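Local structure of Lv-ranaspumin (Lv-RSN-1) (Leptodactylus vastus, 4K82) at residues L33-Q41 and T89-L100; K136-V145 and D158-L166. The protein is a largely alpha-helical surfactant protein of the frog's foam nest, where it probably lowers surface tension and so aids the making of the foam. All coordinates share one frame; numbering follows the deposited sequence. Where two conformers were deposited one is given.

Interaction 1 of 2, residues L33-Q41 and T89-L100; sequences LAVIICAYQ and TGDIIQGLYKLL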
loop_
_atom_site.group_PDB
_atom_site.type_symbol
_atom_site.label_atom_id
_atom_site.label_comp_id
_atom_site.label_asym_id
_atom_site.label_seq_id
_atom_site.Cartn_x
_atom_site.Cartn_y
_atom_site.Cartn_z
ATOM N N LEU A 33 -7.230 -0.285 -1.771
ATOM C CA LEU A 33 -8.108 -0.935 -0.811
ATOM C C LEU A 33 -7.354 -2.004 -0.046
ATOM O O LEU A 33 -7.580 -2.176 1.153
ATOM C CB LEU A 33 -9.339 -1.556 -1.488
ATOM C CG LEU A 33 -10.307 -0.533 -2.074
ATOM C CD1 LEU A 33 -11.480 -1.260 -2.729
ATOM C CD2 LEU A 33 -10.791 0.438 -0.997
ATOM N N ALA A 34 -6.476 -2.733 -0.736
ATOM C CA ALA A 34 -5.701 -3.786 -0.086
ATOM C C ALA A 34 -4.818 -3.176 1.000
ATOM O O ALA A 34 -4.705 -3.717 2.095
ATOM C CB ALA A 34 -4.857 -4.549 -1.108
ATOM N N VAL A 35 -4.199 -2.042 0.701
ATOM C CA VAL A 35 -3.381 -1.346 1.685
ATOM C C VAL A 35 -4.192 -0.964 2.917
ATOM O O VAL A 35 -3.781 -1.233 4.042
ATOM C CB VAL A 35 -2.739 -0.090 1.083
ATOM C CG1 VAL A 35 -2.063 0.732 2.167
ATOM C CG2 VAL A 35 -1.754 -0.478 -0.026
ATOM N N ILE A 36 -5.353 -0.357 2.701
ATOM C CA ILE A 36 -6.216 0.050 3.803
ATOM C C ILE A 36 -6.692 -1.132 4.639
ATOM O O ILE A 36 -6.570 -1.127 5.864
ATOM C CB ILE A 36 -7.410 0.822 3.265
ATOM C CG1 ILE A 36 -6.914 2.123 2.646
ATOM C CG2 ILE A 36 -8.418 1.114 4.383
ATOM C CD1 ILE A 36 -7.967 2.821 1.794
ATOM N N ILE A 37 -7.209 -2.151 3.964
ATOM C CA ILE A 37 -7.697 -3.339 4.651
ATOM C C ILE A 37 -6.583 -4.027 5.445
ATOM O O ILE A 37 -6.745 -4.377 6.611
ATOM C CB ILE A 37 -8.321 -4.328 3.646
ATOM C CG1 ILE A 37 -9.673 -3.784 3.166
ATOM C CG2 ILE A 37 -8.540 -5.681 4.297
ATOM C CD1 ILE A 37 -10.127 -4.382 1.841
ATOM N N CYS A 38 -5.429 -4.191 4.832
ATOM C CA CYS A 38 -4.376 -4.909 5.521
ATOM C C CYS A 38 -3.731 -4.071 6.623
ATOM O O CYS A 38 -3.287 -4.610 7.625
ATOM C CB CYS A 38 -3.379 -5.483 4.517
ATOM S SG CYS A 38 -4.199 -6.714 3.477
ATOM N N ALA A 39 -3.714 -2.749 6.460
ATOM C CA ALA A 39 -3.214 -1.888 7.522
ATOM C C ALA A 39 -4.111 -2.014 8.743
ATOM O O ALA A 39 -3.645 -2.163 9.871
ATOM C CB ALA A 39 -3.158 -0.437 7.055
ATOM N N TYR A 40 -5.417 -1.946 8.516
ATOM C CA TYR A 40 -6.356 -2.116 9.607
ATOM C C TYR A 40 -6.183 -3.470 10.299
ATOM O O TYR A 40 -6.142 -3.543 11.527
ATOM C CB TYR A 40 -7.802 -1.934 9.115
ATOM C CG TYR A 40 -8.774 -1.896 10.258
ATOM C CD1 TYR A 40 -9.240 -3.072 10.831
ATOM C CD2 TYR A 40 -9.196 -0.689 10.790
ATOM C CE1 TYR A 40 -10.112 -3.044 11.907
ATOM C CE2 TYR A 40 -10.070 -0.654 11.865
ATOM C CZ TYR A 40 -10.514 -1.841 12.418
ATOM O OH TYR A 40 -11.385 -1.830 13.492
ATOM N N GLN A 41 -6.062 -4.535 9.509
ATOM C CA GLN A 41 -6.036 -5.892 10.044
ATOM C C GLN A 41 -4.737 -6.224 10.763
ATOM O O GLN A 41 -4.732 -7.067 11.668
ATOM C CB GLN A 41 -6.256 -6.920 8.933
ATOM C CG GLN A 41 -7.674 -7.008 8.387
ATOM C CD GLN A 41 -7.760 -7.918 7.184
ATOM O OE1 GLN A 41 -6.781 -8.087 6.440
ATOM N NE2 GLN A 41 -8.928 -8.485 6.959
ATOM N N THR A 89 -15.669 0.526 12.305
ATOM C CA THR A 89 -14.772 0.494 11.158
ATOM C C THR A 89 -14.278 -0.925 10.903
ATOM O O THR A 89 -14.104 -1.332 9.753
ATOM C CB THR A 89 -13.625 1.504 11.338
ATOM O OG1 THR A 89 -14.196 2.821 11.467
ATOM C CG2 THR A 89 -12.685 1.493 10.118
ATOM N N GLY A 90 -14.107 -1.696 11.972
ATOM C CA GLY A 90 -13.675 -3.069 11.823
ATOM C C GLY A 90 -14.673 -3.871 11.024
ATOM O O GLY A 90 -14.294 -4.667 10.163
ATOM N N ASP A 91 -15.956 -3.642 11.292
ATOM C CA ASP A 91 -17.002 -4.327 10.552
ATOM C C ASP A 91 -17.027 -3.913 9.093
ATOM O O ASP A 91 -17.313 -4.742 8.232
ATOM C CB ASP A 91 -18.374 -4.093 11.177
ATOM C CG ASP A 91 -18.564 -4.867 12.461
ATOM O OD1 ASP A 91 -17.750 -5.780 12.738
ATOM O OD2 ASP A 91 -19.537 -4.574 13.183
ATOM N N ILE A 92 -16.763 -2.632 8.820
ATOM C CA ILE A 92 -16.683 -2.162 7.444
ATOM C C ILE A 92 -15.530 -2.850 6.723
ATOM O O ILE A 92 -15.681 -3.345 5.607
ATOM C CB ILE A 92 -16.513 -0.630 7.365
ATOM C CG1 ILE A 92 -17.792 0.046 7.857
ATOM C CG2 ILE A 92 -16.180 -0.215 5.949
ATOM C CD1 ILE A 92 -17.671 1.544 8.014
ATOM N N ILE A 93 -14.383 -2.900 7.383
ATOM C CA ILE A 93 -13.202 -3.502 6.775
ATOM C C ILE A 93 -13.421 -4.987 6.476
ATOM O O ILE A 93 -13.099 -5.459 5.381
ATOM C CB ILE A 93 -11.958 -3.286 7.656
ATOM C CG1 ILE A 93 -11.588 -1.800 7.723
ATOM C CG2 ILE A 93 -10.769 -4.148 7.159
ATOM C CD1 ILE A 93 -10.949 -1.234 6.450
ATOM N N GLN A 94 -13.998 -5.715 7.430
ATOM C CA GLN A 94 -14.215 -7.144 7.232
ATOM C C GLN A 94 -15.274 -7.381 6.161
ATOM O O GLN A 94 -15.111 -8.249 5.300
ATOM C CB GLN A 94 -14.585 -7.840 8.546
ATOM C CG GLN A 94 -13.438 -7.883 9.554
ATOM C CD GLN A 94 -12.187 -8.583 9.011
ATOM O OE1 GLN A 94 -11.178 -7.940 8.712
ATOM N NE2 GLN A 94 -12.252 -9.908 8.891
ATOM N N GLY A 95 -16.343 -6.586 6.202
ATOM C CA GLY A 95 -17.375 -6.635 5.179
ATOM C C GLY A 95 -16.847 -6.336 3.789
ATOM O O GLY A 95 -17.166 -7.026 2.811
ATOM N N LEU A 96 -16.013 -5.305 3.700
ATOM C CA LEU A 96 -15.434 -4.909 2.434
ATOM C C LEU A 96 -14.537 -6.019 1.896
ATOM O O LEU A 96 -14.586 -6.356 0.709
ATOM C CB LEU A 96 -14.647 -3.605 2.602
ATOM C CG LEU A 96 -14.039 -3.067 1.319
ATOM C CD1 LEU A 96 -15.147 -2.893 0.281
ATOM C CD2 LEU A 96 -13.345 -1.753 1.609
ATOM N N TYR A 97 -13.724 -6.598 2.775
ATOM C CA TYR A 97 -12.834 -7.674 2.369
ATOM C C TYR A 97 -13.634 -8.852 1.790
ATOM O O TYR A 97 -13.333 -9.333 0.702
ATOM C CB TYR A 97 -11.969 -8.106 3.557
ATOM C CG TYR A 97 -10.974 -9.198 3.241
ATOM C CD1 TYR A 97 -10.162 -9.126 2.119
ATOM C CD2 TYR A 97 -10.853 -10.300 4.070
ATOM C CE1 TYR A 97 -9.252 -10.127 1.837
ATOM C CE2 TYR A 97 -9.947 -11.303 3.798
ATOM C CZ TYR A 97 -9.150 -11.209 2.686
ATOM O OH TYR A 97 -8.250 -12.218 2.427
ATOM N N LYS A 98 -14.652 -9.301 2.520
ATOM C CA LYS A 98 -15.532 -10.371 2.041
ATOM C C LYS A 98 -16.185 -10.009 0.710
ATOM O O LYS A 98 -16.239 -10.832 -0.212
ATOM C CB LYS A 98 -16.606 -10.705 3.082
ATOM C CG LYS A 98 -16.060 -11.210 4.413
ATOM C CD LYS A 98 -17.194 -11.569 5.375
ATOM C CE LYS A 98 -16.800 -11.363 6.842
ATOM N NZ LYS A 98 -15.923 -12.439 7.399
ATOM N N LEU A 99 -16.665 -8.772 0.609
ATOM C CA LEU A 99 -17.276 -8.296 -0.626
ATOM C C LEU A 99 -16.299 -8.377 -1.804
ATOM O O LEU A 99 -16.672 -8.809 -2.901
ATOM C CB LEU A 99 -17.791 -6.858 -0.457
ATOM C CG LEU A 99 -18.513 -6.257 -1.660
ATOM C CD1 LEU A 99 -19.714 -7.106 -2.046
ATOM C CD2 LEU A 99 -18.937 -4.821 -1.367
ATOM N N LEU A 100 -15.054 -7.953 -1.583
ATOM C CA LEU A 100 -14.062 -7.963 -2.648
ATOM C C LEU A 100 -13.859 -9.381 -3.171
ATOM O O LEU A 100 -13.769 -9.598 -4.374
ATOM C CB LEU A 100 -12.731 -7.355 -2.187
ATOM C CG LEU A 100 -12.737 -5.838 -1.996
ATOM C CD1 LEU A 100 -11.374 -5.356 -1.519
ATOM C CD2 LEU A 100 -13.122 -5.121 -3.295
#

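Interaction 2 of 2, residues K136-V145 and D158-L166; sequences KFLKDLKYKV and DLKIILERL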
loop_
_atom_site.group_PDB
_atom_site.type_symbol
_atom_site.label_atom_id
_atom_site.label_comp_id
_atom_site.label_asym_id
_atom_site.label_seq_id
_atom_site.Cartn_x
_atom_site.Cartn_y
_atom_site.Cartn_z
ATOM N N LYS A 136 2.144 5.717 -4.042
ATOM C CA LYS A 136 3.099 6.657 -4.650
ATOM C C LYS A 136 4.514 6.079 -4.681
ATOM O O LYS A 136 5.267 6.249 -5.648
ATOM C CB LYS A 136 3.152 7.947 -3.830
ATOM C CG LYS A 136 2.273 9.081 -4.314
ATOM C CD LYS A 136 2.643 10.395 -3.615
ATOM C CE LYS A 136 4.074 10.844 -3.934
ATOM N NZ LYS A 136 5.105 10.309 -2.989
ATOM N N PHE A 137 4.877 5.422 -3.587
ATOM C CA PHE A 137 6.182 4.792 -3.439
ATOM C C PHE A 137 6.341 3.659 -4.451
ATOM O O PHE A 137 7.394 3.518 -5.101
ATOM C CB PHE A 137 6.296 4.291 -1.994
ATOM C CG PHE A 137 7.556 3.519 -1.689
ATOM C CD1 PHE A 137 8.808 4.083 -1.856
ATOM C CD2 PHE A 137 7.473 2.240 -1.166
ATOM C CE1 PHE A 137 9.957 3.372 -1.548
ATOM C CE2 PHE A 137 8.615 1.526 -0.844
ATOM C CZ PHE A 137 9.860 2.090 -1.040
ATOM N N LEU A 138 5.292 2.861 -4.605
ATOM C CA LEU A 138 5.338 1.756 -5.548
ATOM C C LEU A 138 5.451 2.276 -6.976
ATOM O O LEU A 138 6.191 1.714 -7.780
ATOM C CB LEU A 138 4.120 0.845 -5.395
ATOM C CG LEU A 138 3.921 0.226 -4.017
ATOM C CD1 LEU A 138 2.622 -0.561 -4.017
ATOM C CD2 LEU A 138 5.100 -0.674 -3.672
ATOM N N LYS A 139 4.722 3.350 -7.280
ATOM C CA LYS A 139 4.808 3.986 -8.596
ATOM C C LYS A 139 6.236 4.437 -8.910
ATOM O O LYS A 139 6.753 4.181 -10.004
ATOM C CB LYS A 139 3.855 5.186 -8.679
ATOM C CG LYS A 139 2.383 4.850 -8.671
ATOM C CD LYS A 139 1.576 6.143 -8.573
ATOM C CE LYS A 139 0.081 5.888 -8.537
ATOM N NZ LYS A 139 -0.462 5.626 -9.892
ATOM N N ASP A 140 6.874 5.111 -7.961
ATOM C CA ASP A 140 8.248 5.572 -8.155
ATOM C C ASP A 140 9.213 4.405 -8.365
ATOM O O ASP A 140 10.101 4.458 -9.218
ATOM C CB ASP A 140 8.713 6.389 -6.955
ATOM C CG ASP A 140 8.110 7.773 -6.927
ATOM O OD1 ASP A 140 7.955 8.359 -8.017
ATOM O OD2 ASP A 140 7.786 8.264 -5.822
ATOM N N LEU A 141 9.038 3.345 -7.590
ATOM C CA LEU A 141 9.887 2.163 -7.768
ATOM C C LEU A 141 9.668 1.527 -9.129
ATOM O O LEU A 141 10.626 1.134 -9.795
ATOM C CB LEU A 141 9.612 1.124 -6.674
ATOM C CG LEU A 141 10.044 1.496 -5.257
ATOM C CD1 LEU A 141 9.675 0.358 -4.291
ATOM C CD2 LEU A 141 11.533 1.817 -5.178
ATOM N N LYS A 142 8.412 1.446 -9.553
ATOM C CA LYS A 142 8.075 0.806 -10.822
ATOM C C LYS A 142 8.745 1.499 -12.015
ATOM O O LYS A 142 9.191 0.833 -12.956
ATOM C CB LYS A 142 6.557 0.750 -11.016
ATOM C CG LYS A 142 6.107 -0.063 -12.223
ATOM C CD LYS A 142 4.581 -0.082 -12.315
ATOM C CE LYS A 142 4.076 -0.879 -13.502
ATOM N NZ LYS A 142 4.513 -2.304 -13.447
ATOM N N TYR A 143 8.849 2.823 -11.968
ATOM C CA TYR A 143 9.338 3.569 -13.129
ATOM C C TYR A 143 10.769 4.106 -13.016
ATOM O O TYR A 143 11.352 4.547 -14.012
ATOM C CB TYR A 143 8.349 4.685 -13.505
ATOM C CG TYR A 143 7.014 4.131 -13.960
ATOM C CD1 TYR A 143 6.848 3.640 -15.248
ATOM C CD2 TYR A 143 5.930 4.064 -13.089
ATOM C CE1 TYR A 143 5.633 3.117 -15.668
ATOM C CE2 TYR A 143 4.716 3.543 -13.499
ATOM C CZ TYR A 143 4.570 3.072 -14.785
ATOM O OH TYR A 143 3.354 2.557 -15.187
ATOM N N LYS A 144 11.354 4.048 -11.825
ATOM C CA LYS A 144 12.680 4.626 -11.624
ATOM C C LYS A 144 13.714 3.655 -11.059
ATOM O O LYS A 144 14.915 3.921 -11.147
ATOM C CB LYS A 144 12.601 5.850 -10.711
ATOM C CG LYS A 144 11.601 6.921 -11.173
ATOM C CD LYS A 144 11.470 8.037 -10.135
ATOM C CE LYS A 144 10.565 9.160 -10.641
ATOM N NZ LYS A 144 10.613 10.356 -9.754
ATOM N N VAL A 145 13.263 2.547 -10.464
ATOM C CA VAL A 145 14.196 1.659 -9.765
ATOM C C VAL A 145 14.159 0.225 -10.286
ATOM O O VAL A 145 15.195 -0.337 -10.657
ATOM C CB VAL A 145 13.944 1.668 -8.226
ATOM C CG1 VAL A 145 14.792 0.612 -7.521
ATOM C CG2 VAL A 145 14.215 3.056 -7.663
ATOM N N ASP A 158 18.262 7.802 -7.970
ATOM C CA ASP A 158 16.801 7.862 -7.918
ATOM C C ASP A 158 16.282 7.219 -6.639
ATOM O O ASP A 158 15.313 7.681 -6.042
ATOM C CB ASP A 158 16.175 7.190 -9.135
ATOM C CG ASP A 158 16.221 8.080 -10.375
ATOM O OD1 ASP A 158 16.477 9.298 -10.224
ATOM O OD2 ASP A 158 16.008 7.568 -11.498
ATOM N N LEU A 159 16.928 6.142 -6.216
ATOM C CA LEU A 159 16.482 5.461 -5.011
ATOM C C LEU A 159 16.699 6.356 -3.801
ATOM O O LEU A 159 15.872 6.383 -2.879
ATOM C CB LEU A 159 17.237 4.139 -4.849
ATOM C CG LEU A 159 16.843 3.264 -3.659
ATOM C CD1 LEU A 159 15.418 2.804 -3.803
ATOM C CD2 LEU A 159 17.792 2.076 -3.545
ATOM N N LYS A 160 17.800 7.101 -3.810
ATOM C CA LYS A 160 18.116 8.025 -2.724
ATOM C C LYS A 160 17.017 9.075 -2.551
ATOM O O LYS A 160 16.586 9.361 -1.433
ATOM C CB LYS A 160 19.459 8.705 -2.988
ATOM C CG LYS A 160 20.129 9.277 -1.758
ATOM C CD LYS A 160 21.556 9.728 -2.059
ATOM C CE LYS A 160 22.313 8.711 -2.917
ATOM N NZ LYS A 160 23.796 8.849 -2.810
ATOM N N ILE A 161 16.572 9.635 -3.669
ATOM C CA ILE A 161 15.505 10.628 -3.667
ATOM C C ILE A 161 14.214 10.014 -3.139
ATOM O O ILE A 161 13.508 10.615 -2.320
ATOM C CB ILE A 161 15.280 11.175 -5.091
ATOM C CG1 ILE A 161 16.447 12.084 -5.488
ATOM C CG2 ILE A 161 13.940 11.903 -5.192
ATOM C CD1 ILE A 161 16.526 12.374 -6.976
ATOM N N ILE A 162 13.919 8.800 -3.589
ATOM C CA ILE A 162 12.678 8.139 -3.207
ATOM C C ILE A 162 12.651 7.816 -1.717
ATOM O O ILE A 162 11.653 8.076 -1.028
ATOM C CB ILE A 162 12.459 6.846 -4.031
ATOM C CG1 ILE A 162 12.140 7.195 -5.486
ATOM C CG2 ILE A 162 11.316 6.006 -3.425
ATOM C CD1 ILE A 162 12.329 6.034 -6.453
ATOM N N LEU A 163 13.736 7.246 -1.208
ATOM C CA LEU A 163 13.770 6.842 0.193
ATOM C C LEU A 163 13.771 8.025 1.136
ATOM O O LEU A 163 13.317 7.912 2.278
ATOM C CB LEU A 163 14.972 5.956 0.484
ATOM C CG LEU A 163 14.980 4.644 -0.292
ATOM C CD1 LEU A 163 16.256 3.880 -0.005
ATOM C CD2 LEU A 163 13.756 3.795 0.017
ATOM N N GLU A 164 14.283 9.156 0.662
ATOM C CA GLU A 164 14.336 10.349 1.490
ATOM C C GLU A 164 12.934 10.835 1.865
ATOM O O GLU A 164 12.740 11.439 2.921
ATOM C CB GLU A 164 15.131 11.458 0.808
ATOM C CG GLU A 164 15.722 12.420 1.809
ATOM C CD GLU A 164 16.606 13.453 1.172
ATOM O OE1 GLU A 164 16.299 13.868 0.034
ATOM O OE2 GLU A 164 17.611 13.841 1.812
ATOM N N ARG A 165 11.958 10.549 1.008
ATOM C CA ARG A 165 10.571 10.927 1.278
ATOM C C ARG A 165 9.841 9.879 2.115
ATOM O O ARG A 165 8.792 10.155 2.702
ATOM C CB ARG A 165 9.821 11.171 -0.031
ATOM C CG ARG A 165 10.538 12.104 -0.991
ATOM C CD ARG A 165 9.739 12.241 -2.278
ATOM N NE ARG A 165 9.262 10.935 -2.725
ATOM C CZ ARG A 165 9.558 10.384 -3.898
ATOM N NH1 ARG A 165 10.321 11.033 -4.772
ATOM N NH2 ARG A 165 9.078 9.187 -4.202
ATOM N N LEU A 166 10.395 8.675 2.176
ATOM C CA LEU A 166 9.812 7.630 3.006
ATOM C C LEU A 166 10.864 6.986 3.920
ATOM O O LEU A 166 11.162 5.798 3.776
ATOM C CB LEU A 166 9.146 6.571 2.122
ATOM C CG LEU A 166 8.216 5.561 2.800
ATOM C CD1 LEU A 166 6.874 6.181 3.136
ATOM C CD2 LEU A 166 8.034 4.327 1.930
HETATM O O HOH W 1 16.573 5.423 -12.609
HETATM O O HOH W 2 10.964 9.980 -7.373
#

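Interaction 1 of 2, residues L33-Q41 and T89-L100
Ile37 and Ile93 meet side by side, running past each other in opposite directions, with CG2 of Ile37 3.9 Å from CG2 of Ile93. Each is a knob in a hole of the other helix: Ile37 settles among Ile93, Leu96, Tyr97 and Leu100, and Ile93 among Ile36, Ile37, Tyr40 and Gln41. The two branches of Ile37 divide the work, for CD1 reaches on to Leu100 CD1 at 3.7 Å while CG2 faces Ile93 and the CB of Tyr97. Ile93 likewise sends its CD1 to CG2 of Ile36, the two side chains crossing at about a right angle.

The Tyr40 ring, swung out with CG anti to the backbone N (chi1 -171°), receives CG1 of Ile93 over one face, a CH-pi contact 4.1 Å from the ring centroid. Its hydroxyl lies close against the bare backbone at Gly90, with OH 3.1 Å from Gly90 CA. Beside this apolar seam, Gln41 NE2 donates a nearly straight hydrogen bond to Gln94 OE1 (2.9 Å, 177° at the hydrogen), the acceptor lying in the amide plane of Gln41 although the two amides are turned 46° apart. Leu33 continues the seam beyond Ile37, against Leu96 and Leu100. Such mutual knobs-into-holes seating is the classic packing of two crossing helices, here binding helix 29-42 to helix 89-102 in this largely helical fold.

Interaction 2 of 2, residues K136-V145 and D158-L166
Helices 133-144 and 152-165 form an antiparallel alpha-hairpin, joined by a short loop, whose facing segments run at 178° to each other with axes 10.6 Å apart. Ile162 is the knob of the interface, seated among Phe137, Asp140, Leu141 and Lys144. Its CD1 lies 3.7 Å from both Asp140 CB and Val145 CG2, whereas its CG2 comes to the edge of the Phe137 ring, 3.5 Å from CE1 and near the ring plane.

With chi1 at 176°, the ring of Phe137 swings away from its own backbone N and comes to lie between two leucines. Leu166 CD2 sits almost centrally over one face, 3.7 Å from the ring centroid and 9° off the normal, and Leu141 CD1 from its own helix lies over the opposite face, nearer the rim. An alanine in place of Phe137 is likely to leave Leu166 CD2 and Ile162 CG2 without the ring they pack on, opening a gap between the helices.

Along the polar border, Asp140 and Arg165 approach from opposite directions to form a salt bridge, but its modelled length is too short to be trusted. Lys144 NZ is the carboxylate's second, long partner (3.8 Å from Asp140 OD1), completing a salt-bridge network. A water accepts from Arg165 NH1 at 2.9 Å and lies near Lys144 NZ, too close to be certain. Arg165 NE is buried without a partner. A second water donates to Lys144 O (2.7 Å) and to Asp158 OD2, bridging the C-terminal end of helix 133-144 to the other helix.

Helix 196-212 packs on the pair through Leu202, which touches Leu141 and Leu159, and through Leu206 on Phe137. Met120 of helix 107-121 meets Phe137 and Leu166, and helix 175-180 lies against Leu163.

Both segments of interaction 1 precede those of interaction 2 in sequence, and the two contacts lie on opposite sides of the chain's centre; their centres are 26 Å apart, and the nearest atoms are still about 6 Å from each other. Interaction 1 joins helices 29-42 and 89-102, distant in sequence, whereas interaction 2 joins helices 133-144 and 152-165, close neighbours along the chain. Helix 107-121 borders both: it packs on Ala34 and Val35 and holds Cys114, the disulfide partner of Cys38, and its C-terminal end reaches the hairpin of interaction 2. Two separate helix-helix interfaces are thus connected through a shared helix, consistent with one continuous helical body for this surfactant protein.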